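PDB 3QA9: CoA binding domain protein from Escherichia coli, which belongs to the CoA-binding domain family, has a Rossmann-type fold with a parallel beta sheet, and probably binds coenzyme A. Local coordinates for residues I22-A27 and V77-V82. Residues are numbered along the deposited sequence; the frame is centred on the assembly and turned at random.
Sequences IALVGA and VVDLFV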
loop_
_atom_site.group_PDB
_atom_site.type_symbol
_atom_site.label_atom_id
_atom_site.label_comp_id
_atom_site.label_asym_id
_atom_site.label_seq_id
_atom_site.Cartn_x
_atom_site.Cartn_y
_atom_site.Cartn_z
ATOM N N ILE A 22 -3.165 4.576 5.085
ATOM C CA ILE A 22 -2.287 4.060 4.032
ATOM C C ILE A 22 -1.281 5.037 3.439
ATOM O O ILE A 22 -1.612 6.183 3.155
ATOM C CB ILE A 22 -3.106 3.553 2.814
ATOM C CG1 ILE A 22 -4.388 2.857 3.275
ATOM C CG2 ILE A 22 -2.247 2.621 1.965
ATOM C CD1 ILE A 22 -4.159 1.616 4.097
ATOM N N ALA A 23 -0.055 4.568 3.244
ATOM C CA ALA A 23 0.981 5.358 2.582
ATOM C C ALA A 23 1.124 4.651 1.250
ATOM O O ALA A 23 1.541 3.507 1.187
ATOM C CB ALA A 23 2.281 5.314 3.346
ATOM N N LEU A 24 0.742 5.327 0.179
ATOM C CA LEU A 24 0.812 4.709 -1.128
ATOM C C LEU A 24 2.052 5.160 -1.862
ATOM O O LEU A 24 2.133 6.272 -2.367
ATOM C CB LEU A 24 -0.456 5.042 -1.905
ATOM C CG LEU A 24 -0.705 4.177 -3.129
ATOM C CD1 LEU A 24 -2.164 3.846 -3.234
ATOM C CD2 LEU A 24 -0.191 4.860 -4.375
ATOM N N VAL A 25 3.036 4.280 -1.888
ATOM C CA VAL A 25 4.297 4.564 -2.532
ATOM C C VAL A 25 4.296 4.358 -4.032
ATOM O O VAL A 25 3.947 3.300 -4.511
ATOM C CB VAL A 25 5.384 3.715 -1.897
ATOM C CG1 VAL A 25 6.672 3.879 -2.656
ATOM C CG2 VAL A 25 5.542 4.109 -0.455
ATOM N N GLY A 26 4.709 5.380 -4.771
ATOM C CA GLY A 26 4.719 5.284 -6.218
ATOM C C GLY A 26 3.479 5.920 -6.807
ATOM O O GLY A 26 3.119 5.693 -7.957
ATOM N N ALA A 27 2.819 6.715 -5.983
ATOM C CA ALA A 27 1.613 7.406 -6.389
ATOM C C ALA A 27 1.901 8.204 -7.629
ATOM O O ALA A 27 2.997 8.711 -7.814
ATOM C CB ALA A 27 1.158 8.321 -5.319
ATOM N N VAL A 77 -0.436 0.837 6.836
ATOM C CA VAL A 77 -0.143 0.037 5.653
ATOM C C VAL A 77 0.659 0.813 4.615
ATOM O O VAL A 77 0.285 1.926 4.238
ATOM C CB VAL A 77 -1.441 -0.443 4.955
ATOM C CG1 VAL A 77 -1.094 -1.183 3.660
ATOM C CG2 VAL A 77 -2.243 -1.345 5.876
ATOM N N VAL A 78 1.760 0.224 4.161
ATOM C CA VAL A 78 2.579 0.833 3.118
ATOM C C VAL A 78 2.318 -0.010 1.868
ATOM O O VAL A 78 2.694 -1.179 1.787
ATOM C CB VAL A 78 4.077 0.825 3.479
ATOM C CG1 VAL A 78 4.895 1.384 2.319
ATOM C CG2 VAL A 78 4.310 1.667 4.729
ATOM N N ASP A 79 1.643 0.608 0.909
ATOM C CA ASP A 79 1.241 -0.022 -0.342
ATOM C C ASP A 79 2.239 0.370 -1.423
ATOM O O ASP A 79 2.355 1.533 -1.787
ATOM C CB ASP A 79 -0.176 0.452 -0.685
ATOM C CG ASP A 79 -0.819 -0.327 -1.821
ATOM O OD1 ASP A 79 -0.473 -1.502 -2.039
ATOM O OD2 ASP A 79 -1.708 0.253 -2.473
ATOM N N LEU A 80 2.945 -0.627 -1.939
ATOM C CA LEU A 80 3.992 -0.424 -2.930
ATOM C C LEU A 80 3.688 -0.570 -4.403
ATOM O O LEU A 80 3.152 -1.573 -4.845
ATOM C CB LEU A 80 5.164 -1.349 -2.614
ATOM C CG LEU A 80 5.717 -1.251 -1.197
ATOM C CD1 LEU A 80 6.798 -2.286 -1.027
ATOM C CD2 LEU A 80 6.257 0.148 -0.936
ATOM N N PHE A 81 4.080 0.453 -5.150
ATOM C CA PHE A 81 3.946 0.495 -6.599
ATOM C C PHE A 81 5.348 0.915 -7.025
ATOM O O PHE A 81 5.562 2.050 -7.446
ATOM C CB PHE A 81 2.931 1.563 -7.027
ATOM C CG PHE A 81 1.504 1.146 -6.844
ATOM C CD1 PHE A 81 0.843 0.429 -7.838
ATOM C CD2 PHE A 81 0.802 1.515 -5.706
ATOM C CE1 PHE A 81 -0.489 0.046 -7.680
ATOM C CE2 PHE A 81 -0.536 1.136 -5.535
ATOM C CZ PHE A 81 -1.184 0.420 -6.532
ATOM N N VAL A 82 6.307 0.000 -6.880
ATOM C CA VAL A 82 7.704 0.284 -7.220
ATOM C C VAL A 82 8.395 -0.936 -7.819
ATOM O O VAL A 82 7.921 -2.064 -7.681
ATOM C CB VAL A 82 8.516 0.700 -5.966
ATOM C CG1 VAL A 82 7.919 1.937 -5.342
ATOM C CG2 VAL A 82 8.532 -0.445 -4.949
HETATM O O HOH W 1 4.604 3.940 -9.302
#
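Ala23 and Val25 tie strand 21-25 to strand 77-80 through a parallel ladder of backbone hydrogen bonds. Ala23 N donates to Val77 O (2.8 Å, nearly straight at 170°), and Ala23 O accepts from Asp79 N. Val25 N then donates to Asp79 O. The last rung, Phe81 N to Val25 O at 2.9 Å, is more bent, with an N-H...O angle of 134°. One water donates to both Gly26 O and Phe81 O, where the pairing ends; past these residues the chains diverge. Gly26 lies in the type II turn from Leu24 to Ala27. At positive phi, it brings its CA to 3.6 Å from Phe81 O in a CA-H...O contact.

Ile22, Leu24, Val77 and Asp79 share one face. CD1 of Ile22 reaches across to CB of Val77 at 3.5 Å. CD1 of Leu24 lies 3.7 Å from Asp79 OD2, the two side chains running side by side. The Phe81 ring meets Leu24 obliquely, CD2 to CD2 at 3.7 Å, and Val25 O sits at the ring edge.

On the other face, Val25 packs against three residues. Its CG1, anti to the backbone N (chi1 174°), touches Val82 CG1 at 3.5 Å. Its CG2 meets Val78 CG1 at 3.9 Å, and CB rests on Leu80 CD2.

Both strands are interior in the five-stranded parallel sheet of this Rossmann-like domain. Strand 48-52 flanks the first and strand 101-104 the second. Helix 34-43 packs on Leu24 and Phe81, while Phe90 of helix 87-97 contacts Val25, Leu80 and Val82 on the opposite face.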